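Local atomic coordinates of putative 4-amino-4-deoxychorismate lyase (Thermus thermophilus, PDB entry 2ZGI), a protein that binds pyridoxal 5'-phosphate and probably acts as a lyase of the class-IV aminotransferase family, possibly on 4-amino-4-deoxychorismate. Residues G58-A61 and F62-L66; L150-A153 and F154-V158. All blocks are in the same frame, centred on the assembly; numbering follows the deposited sequence.

Interaction 1: residues G58-A61 and F62-L66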
loop_
_atom_site.group_PDB
_atom_site.type_symbol
_atom_site.label_atom_id
_atom_site.label_comp_id
_atom_site.label_asym_id
_atom_site.label_seq_id
_atom_site.Cartn_x
_atom_site.Cartn_y
_atom_site.Cartn_z
ATOM N N GLY D 58 -11.500 -5.395 38.145
ATOM C CA GLY D 58 -11.189 -6.515 39.011
ATOM C C GLY D 58 -11.976 -7.748 38.658
ATOM O O GLY D 58 -13.094 -7.667 38.120
ATOM N N ASP D 59 -11.391 -8.895 38.975
ATOM C CA ASP D 59 -12.025 -10.169 38.738
ATOM C C ASP D 59 -13.285 -10.336 39.573
ATOM O O ASP D 59 -14.292 -10.797 39.064
ATOM C CB ASP D 59 -11.033 -11.309 38.979
ATOM C CG ASP D 59 -9.959 -11.373 37.916
ATOM O OD1 ASP D 59 -10.203 -10.857 36.811
ATOM O OD2 ASP D 59 -8.865 -11.910 38.173
ATOM N N GLU D 60 -13.249 -9.946 40.846
ATOM C CA GLU D 60 -14.425 -10.186 41.703
ATOM C C GLU D 60 -15.712 -9.571 41.159
ATOM O O GLU D 60 -16.762 -10.219 41.182
ATOM C CB GLU D 60 -14.211 -9.763 43.167
ATOM C CG GLU D 60 -14.714 -10.792 44.195
ATOM C CD GLU D 60 -16.222 -11.116 44.124
ATOM O OE1 GLU D 60 -16.994 -10.582 44.979
ATOM O OE2 GLU D 60 -16.646 -11.917 43.242
ATOM N N ALA D 61 -15.614 -8.337 40.649
ATOM C CA ALA D 61 -16.755 -7.615 40.121
ATOM C C ALA D 61 -17.333 -8.366 38.923
ATOM O O ALA D 61 -18.555 -8.518 38.794
ATOM C CB ALA D 61 -16.353 -6.181 39.745
ATOM N N PHE D 62 -16.437 -8.868 38.080
ATOM C CA PHE D 62 -16.834 -9.622 36.907
ATOM C C PHE D 62 -17.402 -10.976 37.295
ATOM O O PHE D 62 -18.342 -11.447 36.688
ATOM C CB PHE D 62 -15.649 -9.781 35.956
ATOM C CG PHE D 62 -15.563 -8.691 34.920
ATOM C CD1 PHE D 62 -16.647 -8.439 34.064
ATOM C CD2 PHE D 62 -14.406 -7.938 34.781
ATOM C CE1 PHE D 62 -16.578 -7.440 33.091
ATOM C CE2 PHE D 62 -14.320 -6.922 33.797
ATOM C CZ PHE D 62 -15.409 -6.690 32.946
ATOM N N LEU D 63 -16.825 -11.582 38.329
ATOM C CA LEU D 63 -17.305 -12.870 38.842
ATOM C C LEU D 63 -18.655 -12.729 39.539
ATOM O O LEU D 63 -19.468 -13.656 39.497
ATOM C CB LEU D 63 -16.288 -13.491 39.794
ATOM C CG LEU D 63 -14.937 -13.910 39.214
ATOM C CD1 LEU D 63 -13.911 -14.078 40.364
ATOM C CD2 LEU D 63 -15.022 -15.173 38.387
ATOM N N GLU D 64 -18.878 -11.584 40.186
ATOM C CA GLU D 64 -20.200 -11.200 40.699
ATOM C C GLU D 64 -21.212 -11.096 39.559
ATOM O O GLU D 64 -22.289 -11.676 39.605
ATOM C CB GLU D 64 -20.087 -9.834 41.347
ATOM C CG GLU D 64 -20.861 -9.633 42.613
ATOM C CD GLU D 64 -20.322 -8.431 43.383
ATOM O OE1 GLU D 64 -19.370 -8.605 44.178
ATOM O OE2 GLU D 64 -20.823 -7.310 43.154
ATOM N N ASP D 65 -20.847 -10.350 38.523
ATOM C CA ASP D 65 -21.674 -10.272 37.313
ATOM C C ASP D 65 -21.985 -11.647 36.770
ATOM O O ASP D 65 -23.134 -11.935 36.385
ATOM C CB ASP D 65 -20.964 -9.464 36.223
ATOM C CG ASP D 65 -20.891 -7.996 36.555
ATOM O OD1 ASP D 65 -21.574 -7.567 37.525
ATOM O OD2 ASP D 65 -20.174 -7.264 35.831
ATOM N N LEU D 66 -20.953 -12.492 36.718
ATOM C CA LEU D 66 -21.086 -13.802 36.102
ATOM C C LEU D 66 -22.135 -14.675 36.789
ATOM O O LEU D 66 -22.972 -15.285 36.102
ATOM C CB LEU D 66 -19.729 -14.481 35.967
ATOM C CG LEU D 66 -19.607 -15.816 35.240
ATOM C CD1 LEU D 66 -20.314 -15.837 33.853
ATOM C CD2 LEU D 66 -18.122 -16.169 35.113
#
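The F62 ring brings CD2 to 3.6 Å from the carbonyl oxygen of G58, meeting it obliquely, and its far end leads into the fold, where it meets the ring of F83 with planes about 50° apart. The other flat groups are the carboxylates of E60 and E64, one helical turn apart, their planes 61° apart and their OE1 atoms facing each other at 3.2 Å. A bend at chi2 brings the E60 carboxylate back over the helix surface, while the E64 chain runs extended beyond CG. The carboxylate of D65 has OD1 3.4 Å from A61 O, two acceptors side by side, but its OD2 forms a salt bridge with R90 and a hydrogen bond with S92, both of strand 89-96.

These residues open helix 59-72, with G58 at the N-cap. The helical ladder runs L63 N to D59 O (2.8 Å), E64 N to E60 O (2.7 Å) and D65 N to A61 O (2.9 Å). The L63 side chain turns back on the carbonyl of D59: with CG beside its own backbone N (chi1 -65°), the branch point sits 3.2 Å from D59 O and CD1 4.2 Å from D59 CB, and the side chain also packs on L38 of helix 38-51. An alanine at L63 would remove CG and CD1 from beside D59 O, and would probably thin its apolar cover and open a gap against L38.

At the backbone angles of G58, a CB would collide with the preceding carbonyl. D59, whose OD1 is hydrogen-bonded to Y56 OH, and E60 lie in the first turn, where the helix end probably eases their negative charge. The E60 and E64 carboxylates nevertheless oppose each other, so their closeness may raise the proton affinity of one of them.

Interaction 2: residues L150-A153 and F154-V158; sequences LLDA and FGHVV
D152 reaches across the loop to H156 and V158. Its CB lies 3.9 Å from V158 CG1, and its CG is turned between the backbone N and the carbonyl carbon (chi1 69°), which turns the carboxylate toward the amides of the loop, with CG 3.6 Å from H156 CB. OD1 is gripped by two backbone amides, F154 N and H156 N, each at 2.9 Å. They arrive from opposite faces of the carboxylate, both well out of its plane, so the group is clamped between them; the bond to F154 N closes an Asx turn. OD2 lies alongside V158, 3.8 Å from CG1, and at the edge of the H156 ring, where the modelled spacing is doubtful.

The backbone around this side chain is a beta hairpin of strands 147-151 and 157-160, closed by a type I turn from D152 to G155 with a G1 bulge. G155 N bonds to D152 O, and D152 N bonds to H156 O at 2.9 Å. G155 takes up left-handed backbone angles (83°, 7°), which would press any side chain onto the carbonyl of F154. One pair back, L151 and V157 form an antiparallel non-hydrogen-bonded pair, with CD2 of L151 4.0 Å from CG2 of V157. At the tip, A153 CB lies over one face of the F154 ring, which also meets F154 of a third subunit edge-to-face.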
loop_
_atom_site.group_PDB
_atom_site.type_symbol
_atom_site.label_atom_id
_atom_site.label_comp_id
_atom_site.label_asym_id
_atom_site.label_seq_id
_atom_site.Cartn_x
_atom_site.Cartn_y
_atom_site.Cartn_z
ATOM N N LEU D 150 -8.014 -10.623 7.129
ATOM C CA LEU D 150 -7.396 -9.294 7.139
ATOM C C LEU D 150 -5.854 -9.372 7.052
ATOM O O LEU D 150 -5.261 -10.385 7.408
ATOM C CB LEU D 150 -7.795 -8.487 8.399
ATOM C CG LEU D 150 -9.300 -8.145 8.534
ATOM C CD1 LEU D 150 -9.994 -9.263 9.309
ATOM C CD2 LEU D 150 -9.520 -6.779 9.161
ATOM N N LEU D 151 -5.252 -8.295 6.556
ATOM C CA LEU D 151 -3.809 -8.191 6.311
ATOM C C LEU D 151 -3.136 -7.286 7.326
ATOM O O LEU D 151 -3.818 -6.480 7.991
ATOM C CB LEU D 151 -3.595 -7.538 4.939
ATOM C CG LEU D 151 -4.346 -8.215 3.784
ATOM C CD1 LEU D 151 -4.144 -7.417 2.517
ATOM C CD2 LEU D 151 -3.888 -9.655 3.654
ATOM N N ASP D 152 -1.813 -7.415 7.441
ATOM C CA ASP D 152 -1.013 -6.398 8.119
ATOM C C ASP D 152 -0.507 -5.387 7.068
ATOM O O ASP D 152 -0.892 -5.453 5.879
ATOM C CB ASP D 152 0.115 -6.993 8.990
ATOM C CG ASP D 152 1.233 -7.652 8.186
ATOM O OD1 ASP D 152 1.254 -7.544 6.938
ATOM O OD2 ASP D 152 2.088 -8.286 8.838
ATOM N N ALA D 153 0.302 -4.436 7.517
ATOM C CA ALA D 153 0.811 -3.380 6.644
ATOM C C ALA D 153 1.609 -3.943 5.480
ATOM O O ALA D 153 1.639 -3.345 4.401
ATOM C CB ALA D 153 1.690 -2.400 7.448
ATOM N N PHE D 154 2.234 -5.099 5.681
ATOM C CA PHE D 154 3.129 -5.660 4.675
ATOM C C PHE D 154 2.475 -6.693 3.767
ATOM O O PHE D 154 3.155 -7.358 2.968
ATOM C CB PHE D 154 4.373 -6.248 5.356
ATOM C CG PHE D 154 4.992 -5.339 6.412
ATOM C CD1 PHE D 154 5.378 -4.034 6.094
ATOM C CD2 PHE D 154 5.194 -5.796 7.705
ATOM C CE1 PHE D 154 5.966 -3.190 7.051
ATOM C CE2 PHE D 154 5.771 -4.961 8.671
ATOM C CZ PHE D 154 6.173 -3.665 8.336
ATOM N N GLY D 155 1.154 -6.837 3.872
ATOM C CA GLY D 155 0.461 -7.852 3.088
ATOM C C GLY D 155 0.449 -9.272 3.619
ATOM O O GLY D 155 -0.050 -10.168 2.933
ATOM N N HIS D 156 0.943 -9.507 4.841
ATOM C CA HIS D 156 0.752 -10.821 5.444
ATOM C C HIS D 156 -0.747 -10.965 5.766
ATOM O O HIS D 156 -1.375 -9.959 6.073
ATOM C CB HIS D 156 1.487 -10.970 6.770
ATOM C CG HIS D 156 2.947 -10.678 6.695
ATOM N ND1 HIS D 156 3.815 -11.437 5.936
ATOM C CD2 HIS D 156 3.694 -9.730 7.287
ATOM C CE1 HIS D 156 5.043 -10.977 6.087
ATOM N NE2 HIS D 156 4.995 -9.928 6.881
ATOM N N VAL D 157 -1.267 -12.196 5.690
ATOM C CA VAL D 157 -2.621 -12.532 6.168
ATOM C C VAL D 157 -2.518 -12.814 7.660
ATOM O O VAL D 157 -1.877 -13.803 8.084
ATOM C CB VAL D 157 -3.221 -13.770 5.479
ATOM C CG1 VAL D 157 -4.648 -14.056 6.018
ATOM C CG2 VAL D 157 -3.225 -13.605 3.930
ATOM N N VAL D 158 -3.132 -11.957 8.469
ATOM C CA VAL D 158 -2.919 -12.054 9.931
ATOM C C VAL D 158 -4.129 -12.302 10.864
ATOM O O VAL D 158 -3.947 -12.457 12.089
ATOM C CB VAL D 158 -2.142 -10.811 10.451
ATOM C CG1 VAL D 158 -0.793 -10.669 9.710
ATOM C CG2 VAL D 158 -2.978 -9.549 10.323
#

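Interaction 1 comes first along the chain and interaction 2 well after it, on opposite sides of the chain's centre. Their centres are 36 Å apart and their nearest atoms about 24 Å, without touching. Interaction 1 starts helix 59-72, which packs against strands 78-86 and 89-96 of the four-stranded antiparallel sheet and against helix 38-51. Interaction 2 closes the hairpin of strands 147-151 and 157-160 in the separate three-stranded mixed sheet, where the L150 side chain lies about 6 Å from the bound pyridoxal phosphate. Both contacts sit at edges of the chain that face other copies: D65 packs on G6 of a second subunit, and A153 on A153 of that same subunit.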